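Local coordinates for protein putative TetR transcriptional regulator (PDB 2I10) that probably binds DNA as a TetR-family transcriptional regulator and carries a p-nitrophenol molecule in its C-terminal domain, at residues Gln133-Val138 and Ala159-Val164; Asp89-Arg94 and Met165-Gly170; Pro81-Ala86 and Gln193-Ala198. One frame throughout, in Å; residues are numbered along the deposited sequence. Where two conformers were deposited one is given.

Contact 1 of 3, residues Gln133-Val138 and Ala159-Val164; sequences QMRQTV and ALARYV. With NPO (p-nitrophenol), chain C.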
loop_
_atom_site.group_PDB
_atom_site.type_symbol
_atom_site.label_atom_id
_atom_site.label_comp_id
_atom_site.label_asym_id
_atom_site.label_seq_id
_atom_site.Cartn_x
_atom_site.Cartn_y
_atom_site.Cartn_z
ATOM N N GLN B 133 10.908 9.927 9.655
ATOM C CA GLN B 133 11.049 11.361 9.442
ATOM C C GLN B 133 9.749 11.927 8.919
ATOM O O GLN B 133 9.346 13.002 9.303
ATOM C CB GLN B 133 12.216 11.703 8.484
ATOM C CG GLN B 133 12.541 13.194 8.445
ATOM C CD GLN B 133 12.705 13.810 9.851
ATOM O OE1 GLN B 133 13.700 13.544 10.521
ATOM N NE2 GLN B 133 11.712 14.605 10.307
HETATM N N MSE B 134 9.073 11.192 8.037
HETATM C CA MSE B 134 7.758 11.635 7.596
HETATM C C MSE B 134 6.765 11.737 8.779
HETATM O O MSE B 134 6.099 12.739 8.913
HETATM C CB MSE B 134 7.194 10.751 6.481
HETATM C CG MSE B 134 5.710 11.061 6.205
HETATM SE SE MSE B 134 4.981 10.101 4.679
HETATM C CE MSE B 134 4.631 8.343 5.485
ATOM N N ARG B 135 6.699 10.698 9.624
ATOM C CA ARG B 135 5.822 10.687 10.770
ATOM C C ARG B 135 6.113 11.906 11.663
ATOM O O ARG B 135 5.202 12.624 12.028
ATOM C CB ARG B 135 5.964 9.384 11.586
ATOM C CG ARG B 135 4.849 9.196 12.630
ATOM C CD ARG B 135 4.998 7.898 13.459
ATOM N NE ARG B 135 6.079 8.110 14.388
ATOM C CZ ARG B 135 5.932 8.504 15.652
ATOM N NH1 ARG B 135 7.027 8.731 16.379
ATOM N NH2 ARG B 135 4.717 8.604 16.206
ATOM N N GLN B 136 7.388 12.122 11.993
ATOM C CA GLN B 136 7.772 13.257 12.828
ATOM C C GLN B 136 7.477 14.637 12.212
ATOM O O GLN B 136 7.103 15.547 12.931
ATOM C CB GLN B 136 9.247 13.153 13.277
ATOM C CG GLN B 136 9.591 14.184 14.390
ATOM C CD GLN B 136 8.706 14.048 15.627
ATOM O OE1 GLN B 136 8.550 12.935 16.159
ATOM N NE2 GLN B 136 8.090 15.168 16.073
ATOM N N THR B 137 7.689 14.783 10.900
ATOM C CA THR B 137 7.388 16.018 10.165
ATOM C C THR B 137 5.891 16.363 10.209
ATOM O O THR B 137 5.473 17.527 10.345
ATOM C CB THR B 137 7.831 15.875 8.669
ATOM O OG1 THR B 137 9.257 15.649 8.606
ATOM C CG2 THR B 137 7.513 17.124 7.894
ATOM N N VAL B 138 5.072 15.331 10.063
ATOM C CA VAL B 138 3.626 15.474 10.167
ATOM C C VAL B 138 3.275 15.818 11.608
ATOM O O VAL B 138 2.532 16.734 11.836
ATOM C CB VAL B 138 2.902 14.164 9.623
ATOM C CG1 VAL B 138 1.434 14.182 9.933
ATOM C CG2 VAL B 138 3.094 14.078 8.130
ATOM N N ALA B 159 -2.348 9.351 16.698
ATOM C CA ALA B 159 -3.305 8.664 15.874
ATOM C C ALA B 159 -3.498 9.300 14.501
ATOM O O ALA B 159 -3.598 8.588 13.482
ATOM C CB ALA B 159 -4.672 8.556 16.603
ATOM N N LEU B 160 -3.613 10.630 14.478
ATOM C CA LEU B 160 -3.869 11.340 13.230
ATOM C C LEU B 160 -2.673 11.274 12.245
ATOM O O LEU B 160 -2.883 11.178 11.037
ATOM C CB LEU B 160 -4.271 12.783 13.505
ATOM C CG LEU B 160 -4.752 13.608 12.298
ATOM C CD1 LEU B 160 -6.001 12.993 11.649
ATOM C CD2 LEU B 160 -5.052 14.969 12.796
ATOM N N ALA B 161 -1.441 11.335 12.762
ATOM C CA ALA B 161 -0.217 11.073 11.954
ATOM C C ALA B 161 -0.201 9.686 11.320
ATOM O O ALA B 161 0.118 9.537 10.158
ATOM C CB ALA B 161 1.051 11.253 12.810
ATOM N N ARG B 162 -0.521 8.664 12.117
ATOM C CA ARG B 162 -0.612 7.291 11.633
ATOM C C ARG B 162 -1.682 7.197 10.562
ATOM O O ARG B 162 -1.506 6.541 9.551
ATOM C CB ARG B 162 -0.911 6.348 12.826
ATOM C CG ARG B 162 -0.717 4.841 12.562
ATOM C CD ARG B 162 0.747 4.491 12.178
ATOM N NE ARG B 162 1.669 4.712 13.286
ATOM C CZ ARG B 162 2.983 4.483 13.271
ATOM N NH1 ARG B 162 3.591 4.042 12.168
ATOM N NH2 ARG B 162 3.692 4.730 14.361
ATOM N N TYR B 163 -2.796 7.869 10.756
ATOM C CA TYR B 163 -3.811 7.824 9.730
ATOM C C TYR B 163 -3.299 8.428 8.416
ATOM O O TYR B 163 -3.564 7.881 7.361
ATOM C CB TYR B 163 -5.085 8.533 10.163
ATOM C CG TYR B 163 -5.924 8.920 8.979
ATOM C CD1 TYR B 163 -6.792 8.003 8.388
ATOM C CD2 TYR B 163 -5.833 10.192 8.438
ATOM C CE1 TYR B 163 -7.541 8.365 7.290
ATOM C CE2 TYR B 163 -6.560 10.545 7.321
ATOM C CZ TYR B 163 -7.425 9.628 6.763
ATOM O OH TYR B 163 -8.197 9.999 5.659
ATOM N N VAL B 164 -2.609 9.565 8.481
ATOM C CA VAL B 164 -2.055 10.213 7.260
ATOM C C VAL B 164 -1.104 9.297 6.529
ATOM O O VAL B 164 -1.108 9.284 5.310
ATOM C CB VAL B 164 -1.337 11.591 7.554
ATOM C CG1 VAL B 164 -0.635 12.159 6.282
ATOM C CG2 VAL B 164 -2.349 12.616 8.109
HETATM C C1 NPO C . 6.339 3.063 15.183
HETATM C C2 NPO C . 6.630 1.715 15.075
HETATM C C3 NPO C . 6.857 1.138 13.852
HETATM C C4 NPO C . 6.799 1.894 12.719
HETATM C C5 NPO C . 6.512 3.251 12.784
HETATM C C6 NPO C . 6.283 3.840 14.019
HETATM O OH NPO C . 7.026 1.246 11.548
HETATM N N1 NPO C . 6.133 3.553 16.500
HETATM O O2 NPO C . 6.309 2.755 17.432
HETATM O O3 NPO C . 5.811 4.720 16.748
#
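Arg135 and Arg162 reach from adjacent helices into the p-nitrophenol pocket, which Glu132 and Arg131 help to line. CD of Arg135 lies over one face of the Arg162 guanidinium, 3.5 Å from Arg162 NH2, and the two guanidinium planes are only 11° apart. The nitro oxygen O3 of the ligand sits above the centre of the Arg135 guanidinium, at 3.9 Å from Arg135 CZ, whereas Arg162 turns the edge bearing NH1 and NH2 to the phenol ring, Arg162 NH1 lying 3.1 Å from the ligand's C5. A bend at chi3 (74°) turns the otherwise extended chain of Arg135 so that its flat end passes under the nitro group. Glu132 pairs with Arg135 NE, and Glu174 and Glu183 of the second subunit pair with Arg162, which probably balances the charge and ties the pocket to the dimer interface.

Behind the pocket, segments 133-138 and 159-164, on helices 121-148 and 157-177 of the TetR-like C-terminal domain, run at 129° to each other, their axes 9.5 Å apart. Here Val138 CG1 rests on Ala161, 4.1 Å from Ala161 CB, and also approaches Val164 CB at 4.5 Å. Nearer the ligand, Arg135 CG passes Ala161 CB at 4.3 Å. Substituting alanine for Arg135 would probably leave Glu132 without its partner and strip the nitro group of the flat cation beneath it.

Contact 2 of 3, residues Asp89-Arg94 and Met165-Gly170; sequences DFLTGR and MAAVYG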
loop_
_atom_site.group_PDB
_atom_site.type_symbol
_atom_site.label_atom_id
_atom_site.label_comp_id
_atom_site.label_asym_id
_atom_site.label_seq_id
_atom_site.Cartn_x
_atom_site.Cartn_y
_atom_site.Cartn_z
ATOM N N ASP B 89 -2.676 19.130 0.344
ATOM C CA ASP B 89 -1.610 19.392 -0.609
ATOM C C ASP B 89 -0.744 18.151 -0.768
ATOM O O ASP B 89 -0.504 17.684 -1.864
ATOM C CB ASP B 89 -0.710 20.449 0.016
ATOM C CG ASP B 89 -0.421 21.609 -0.870
ATOM O OD1 ASP B 89 -1.403 22.362 -1.166
ATOM O OD2 ASP B 89 0.800 21.809 -1.201
ATOM N N PHE B 90 -0.247 17.630 0.344
ATOM C CA PHE B 90 0.568 16.437 0.304
ATOM C C PHE B 90 -0.112 15.227 -0.380
ATOM O O PHE B 90 0.481 14.547 -1.252
ATOM C CB PHE B 90 1.002 16.025 1.687
ATOM C CG PHE B 90 1.990 14.932 1.658
ATOM C CD1 PHE B 90 3.176 15.091 0.920
ATOM C CD2 PHE B 90 1.749 13.731 2.303
ATOM C CE1 PHE B 90 4.101 14.057 0.833
ATOM C CE2 PHE B 90 2.675 12.710 2.236
ATOM C CZ PHE B 90 3.844 12.862 1.505
ATOM N N LEU B 91 -1.342 14.957 0.019
ATOM C CA LEU B 91 -2.039 13.752 -0.483
ATOM C C LEU B 91 -2.373 13.843 -1.950
ATOM O O LEU B 91 -2.134 12.874 -2.703
ATOM C CB LEU B 91 -3.287 13.399 0.357
ATOM C CG LEU B 91 -3.090 12.960 1.792
ATOM C CD1 LEU B 91 -4.498 12.639 2.432
ATOM C CD2 LEU B 91 -2.091 11.788 1.958
ATOM N N THR B 92 -2.913 14.991 -2.390
ATOM C CA THR B 92 -3.186 15.210 -3.813
ATOM C C THR B 92 -1.905 15.272 -4.708
ATOM O O THR B 92 -1.918 14.841 -5.863
ATOM C CB THR B 92 -4.015 16.498 -4.075
ATOM O OG1 THR B 92 -3.273 17.645 -3.641
ATOM C CG2 THR B 92 -5.366 16.465 -3.392
ATOM N N GLY B 93 -0.825 15.830 -4.176
ATOM C CA GLY B 93 0.480 15.829 -4.838
ATOM C C GLY B 93 1.019 14.411 -5.055
ATOM O O GLY B 93 1.572 14.110 -6.111
ATOM N N ARG B 94 0.833 13.546 -4.056
ATOM C CA ARG B 94 1.265 12.160 -4.131
ATOM C C ARG B 94 0.474 11.460 -5.199
ATOM O O ARG B 94 1.029 10.690 -5.976
ATOM C CB ARG B 94 1.116 11.412 -2.801
ATOM C CG ARG B 94 2.167 11.692 -1.708
ATOM C CD ARG B 94 3.324 12.514 -2.232
ATOM N NE ARG B 94 4.457 11.707 -2.608
ATOM C CZ ARG B 94 5.459 12.128 -3.369
ATOM N NH1 ARG B 94 5.473 13.364 -3.872
ATOM N NH2 ARG B 94 6.447 11.297 -3.632
HETATM N N MSE B 165 -0.265 8.563 7.276
HETATM C CA MSE B 165 0.661 7.604 6.695
HETATM C C MSE B 165 -0.096 6.461 5.994
HETATM O O MSE B 165 0.231 6.076 4.881
HETATM C CB MSE B 165 1.549 7.032 7.792
HETATM C CG MSE B 165 2.531 8.092 8.470
HETATM SE SE MSE B 165 3.337 7.294 10.046
HETATM C CE MSE B 165 4.592 6.040 9.248
ATOM N N ALA B 166 -1.077 5.888 6.688
ATOM C CA ALA B 166 -2.007 4.902 6.089
ATOM C C ALA B 166 -2.677 5.449 4.829
ATOM O O ALA B 166 -2.718 4.779 3.788
ATOM C CB ALA B 166 -3.049 4.466 7.141
ATOM N N ALA B 167 -3.130 6.698 4.869
ATOM C CA ALA B 167 -3.749 7.266 3.676
ATOM C C ALA B 167 -2.790 7.347 2.456
ATOM O O ALA B 167 -3.163 6.986 1.334
ATOM C CB ALA B 167 -4.401 8.645 3.976
ATOM N N VAL B 168 -1.548 7.793 2.661
ATOM C CA VAL B 168 -0.574 7.894 1.576
ATOM C C VAL B 168 -0.284 6.550 0.935
ATOM O O VAL B 168 -0.229 6.419 -0.268
ATOM C CB VAL B 168 0.825 8.430 2.070
ATOM C CG1 VAL B 168 1.838 8.387 0.938
ATOM C CG2 VAL B 168 0.723 9.828 2.594
ATOM N N TYR B 169 0.018 5.560 1.785
ATOM C CA TYR B 169 0.344 4.232 1.289
ATOM C C TYR B 169 -0.867 3.583 0.610
ATOM O O TYR B 169 -0.714 2.919 -0.387
ATOM C CB TYR B 169 0.834 3.372 2.424
ATOM C CG TYR B 169 2.095 3.899 3.046
ATOM C CD1 TYR B 169 3.226 4.169 2.262
ATOM C CD2 TYR B 169 2.168 4.142 4.417
ATOM C CE1 TYR B 169 4.409 4.658 2.849
ATOM C CE2 TYR B 169 3.355 4.638 5.002
ATOM C CZ TYR B 169 4.451 4.898 4.216
ATOM O OH TYR B 169 5.636 5.351 4.802
ATOM N N GLY B 170 -2.063 3.802 1.155
ATOM C CA GLY B 170 -3.309 3.250 0.548
ATOM C C GLY B 170 -3.606 3.853 -0.801
ATOM O O GLY B 170 -4.005 3.131 -1.757
#
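The Phe90 ring meets Val168 CG2 obliquely, with Phe90 CE2 at 3.5 Å from that methyl, while one face of the ring carries Arg94 CG from the next turn of its own helix, 3.8 Å above the plane and offset toward the rim. Phe90 CG lies anti to the backbone N (chi1 -172°), which brings CE2 to the valine methyl. The same methyl meets Leu91: Leu91 CD2 stands 3.5 Å from Val168 CG2, but because Val168 was modelled in two conformers the apparent tightness is doubtful. The other leucine branch, CD1, reaches Ala167 CB at 4.3 Å. Arg94 adds its aliphatic part, CG lying 4.2 Å from Val168 CG1, and sends its guanidinium on to the carbonyl of Met67. The contact is thus entirely apolar, between nearly parallel segments whose axes diverge by 15° and approach to 10.2 Å.

Helix 71-78 packs on Phe90 through Leu74 and Ala77, helix 181-192 meets Leu91 through Ala188 and Ala191, and Cys68, disulfide-bonded to Cys107, touches Val168, placing the pair of helices 83-98 and 157-177 inside the all-helical C-terminal domain.

Contact 3 of 3, residues Pro81-Ala86 and Gln193-Ala198; sequences PTAHEA and QVVPRA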
loop_
_atom_site.group_PDB
_atom_site.type_symbol
_atom_site.label_atom_id
_atom_site.label_comp_id
_atom_site.label_asym_id
_atom_site.label_seq_id
_atom_site.Cartn_x
_atom_site.Cartn_y
_atom_site.Cartn_z
ATOM N N PRO B 81 -0.711 27.012 5.286
ATOM C CA PRO B 81 -1.086 27.736 6.494
ATOM C C PRO B 81 -1.871 26.964 7.553
ATOM O O PRO B 81 -1.976 27.442 8.663
ATOM C CB PRO B 81 -1.964 28.883 5.954
ATOM C CG PRO B 81 -1.674 28.934 4.491
ATOM C CD PRO B 81 -1.405 27.553 4.102
ATOM N N THR B 82 -2.466 25.820 7.201
ATOM C CA THR B 82 -3.190 24.970 8.172
ATOM C C THR B 82 -2.721 23.538 7.992
ATOM O O THR B 82 -2.183 23.188 6.940
ATOM C CB THR B 82 -4.773 25.029 8.040
ATOM O OG1 THR B 82 -5.195 24.571 6.748
ATOM C CG2 THR B 82 -5.343 26.454 8.296
ATOM N N ALA B 83 -2.872 22.740 9.046
ATOM C CA ALA B 83 -2.577 21.298 9.014
ATOM C C ALA B 83 -3.437 20.591 7.957
ATOM O O ALA B 83 -2.925 19.752 7.195
ATOM C CB ALA B 83 -2.823 20.689 10.391
ATOM N N HIS B 84 -4.737 20.939 7.913
ATOM C CA HIS B 84 -5.649 20.414 6.891
ATOM C C HIS B 84 -5.110 20.681 5.464
ATOM O O HIS B 84 -4.943 19.747 4.695
ATOM C CB HIS B 84 -7.092 20.938 7.015
ATOM C CG HIS B 84 -7.947 20.554 5.833
ATOM N ND1 HIS B 84 -8.405 19.265 5.633
ATOM C CD2 HIS B 84 -8.306 21.254 4.730
ATOM C CE1 HIS B 84 -9.035 19.198 4.472
ATOM N NE2 HIS B 84 -9.000 20.394 3.908
ATOM N N GLU B 85 -4.849 21.944 5.118
ATOM C CA GLU B 85 -4.313 22.285 3.788
ATOM C C GLU B 85 -2.969 21.634 3.499
ATOM O O GLU B 85 -2.704 21.244 2.342
ATOM C CB GLU B 85 -4.179 23.800 3.604
ATOM C CG GLU B 85 -4.131 24.211 2.150
ATOM C CD GLU B 85 -3.957 25.722 1.919
ATOM O OE1 GLU B 85 -4.397 26.557 2.768
ATOM O OE2 GLU B 85 -3.411 26.064 0.836
ATOM N N ALA B 86 -2.132 21.519 4.536
ATOM C CA ALA B 86 -0.826 20.827 4.455
ATOM C C ALA B 86 -0.982 19.374 3.985
ATOM O O ALA B 86 -0.381 18.943 2.990
ATOM C CB ALA B 86 -0.077 20.875 5.818
ATOM N N GLN B 193 -10.009 15.261 4.650
ATOM C CA GLN B 193 -11.104 15.731 5.506
ATOM C C GLN B 193 -10.940 15.317 6.952
ATOM O O GLN B 193 -11.447 15.981 7.840
ATOM C CB GLN B 193 -12.461 15.200 5.005
ATOM C CG GLN B 193 -13.191 16.087 4.017
ATOM C CD GLN B 193 -14.434 15.391 3.405
ATOM O OE1 GLN B 193 -14.886 14.325 3.882
ATOM N NE2 GLN B 193 -15.000 16.007 2.357
ATOM N N VAL B 194 -10.263 14.199 7.177
ATOM C CA VAL B 194 -9.982 13.710 8.521
ATOM C C VAL B 194 -9.080 14.638 9.334
ATOM O O VAL B 194 -9.144 14.640 10.553
ATOM C CB VAL B 194 -9.412 12.281 8.481
ATOM C CG1 VAL B 194 -9.049 11.799 9.894
ATOM C CG2 VAL B 194 -10.465 11.331 7.823
ATOM N N VAL B 195 -8.236 15.415 8.663
ATOM C CA VAL B 195 -7.483 16.471 9.360
ATOM C C VAL B 195 -8.386 17.702 9.500
ATOM O O VAL B 195 -8.672 18.384 8.526
ATOM C CB VAL B 195 -6.190 16.769 8.654
ATOM C CG1 VAL B 195 -5.363 17.835 9.435
ATOM C CG2 VAL B 195 -5.373 15.464 8.535
ATOM N N PRO B 196 -8.887 17.962 10.722
ATOM C CA PRO B 196 -9.873 19.041 10.864
ATOM C C PRO B 196 -9.305 20.438 10.686
ATOM O O PRO B 196 -8.118 20.648 10.910
ATOM C CB PRO B 196 -10.361 18.887 12.310
ATOM C CG PRO B 196 -9.799 17.560 12.785
ATOM C CD PRO B 196 -8.591 17.306 12.008
ATOM N N ARG B 197 -10.150 21.370 10.248
ATOM C CA ARG B 197 -9.802 22.786 10.267
ATOM C C ARG B 197 -10.789 23.533 11.144
ATOM O O ARG B 197 -11.912 23.836 10.717
ATOM C CB ARG B 197 -9.769 23.397 8.862
ATOM C CG ARG B 197 -9.020 24.737 8.830
ATOM C CD ARG B 197 -9.369 25.598 7.630
ATOM N NE ARG B 197 -8.767 26.926 7.749
ATOM C CZ ARG B 197 -9.417 28.038 8.094
ATOM N NH1 ARG B 197 -10.727 28.023 8.342
ATOM N NH2 ARG B 197 -8.752 29.183 8.178
ATOM N N ALA B 198 -10.377 23.812 12.384
ATOM C CA ALA B 198 -11.215 24.573 13.336
ATOM C C ALA B 198 -11.316 26.040 12.924
ATOM O O ALA B 198 -10.360 26.592 12.357
ATOM C CB ALA B 198 -10.674 24.452 14.767
HETATM O O HOH W 1 -6.079 22.290 10.030
#
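His84, in the first turn of helix 83-98, lies against Val195 in the extended tail that follows helix 181-192, their CA atoms 5.0 Å apart. The tail has no regular secondary structure here, and from Val195 to Arg197 its backbone is drawn out past the start of the helix. Thr82 is the N-cap: its OG1 accepts from Glu85 N at 3.1 Å, nearly straight at 164°. With chi1 at 61°, Thr82 OG1 sits between its own backbone N and carbonyl carbon, from where it can turn back to the first helical turn, while CG2 is left to face the tail.

A water joins the two backbones, accepting from His84 N and bonded to Pro196 O, each at 2.8 Å, so that an amide at the helix start, which has no partner within the helix, is satisfied through solvent. The imidazole of His84 adds a weak bond: ND1 approaches Val195 O at 3.0 Å near the plane of the ring, but the angle at hydrogen is only 130°, and Ala192 O is a second weak partner of the same nitrogen.

Apolar contacts fill in around these bonds. Val195 CG1 lies 3.9 Å from Ala83 CB and also comes up to His84 N at 3.5 Å, wedging the valine against the helix start. Arg197 CB packs on His84 CB at 4.1 Å, and its extended chain crosses Thr82 at about a right angle, with Thr82 CG2 at the edge of the Arg197 guanidinium, beside NE; because Arg197 has two modelled conformers, that crossing describes one of them.

Asp150 bonds both Ala83 N and the backbone of Ala198, while Phe142 of helix 121-148 backs Ala83 and Val195, and Leu160 of helix 157-177 also meets Val195.

Contacts 1 and 2 are buried and share helix 157-177, which meets helix 121-148 in the first and helix 83-98 in the second; they touch through Met134 on Met165 and Tyr169, and Arg135 on Met165. Contact 3, partly buried and farther from the centre of the chain, holds the beginning of the same helix 83-98 against the C-terminal tail, and reaches contact 1 where Val194 and Val195 pack on Leu160, Tyr163 and Val164. The chemistry changes accordingly: purely apolar in contact 2, apolar with a cationic ligand-facing margin in contact 1, and apolar packing joined by a water bridge and a weak histidine bond in contact 3, beside a helix cap internal to 81-86.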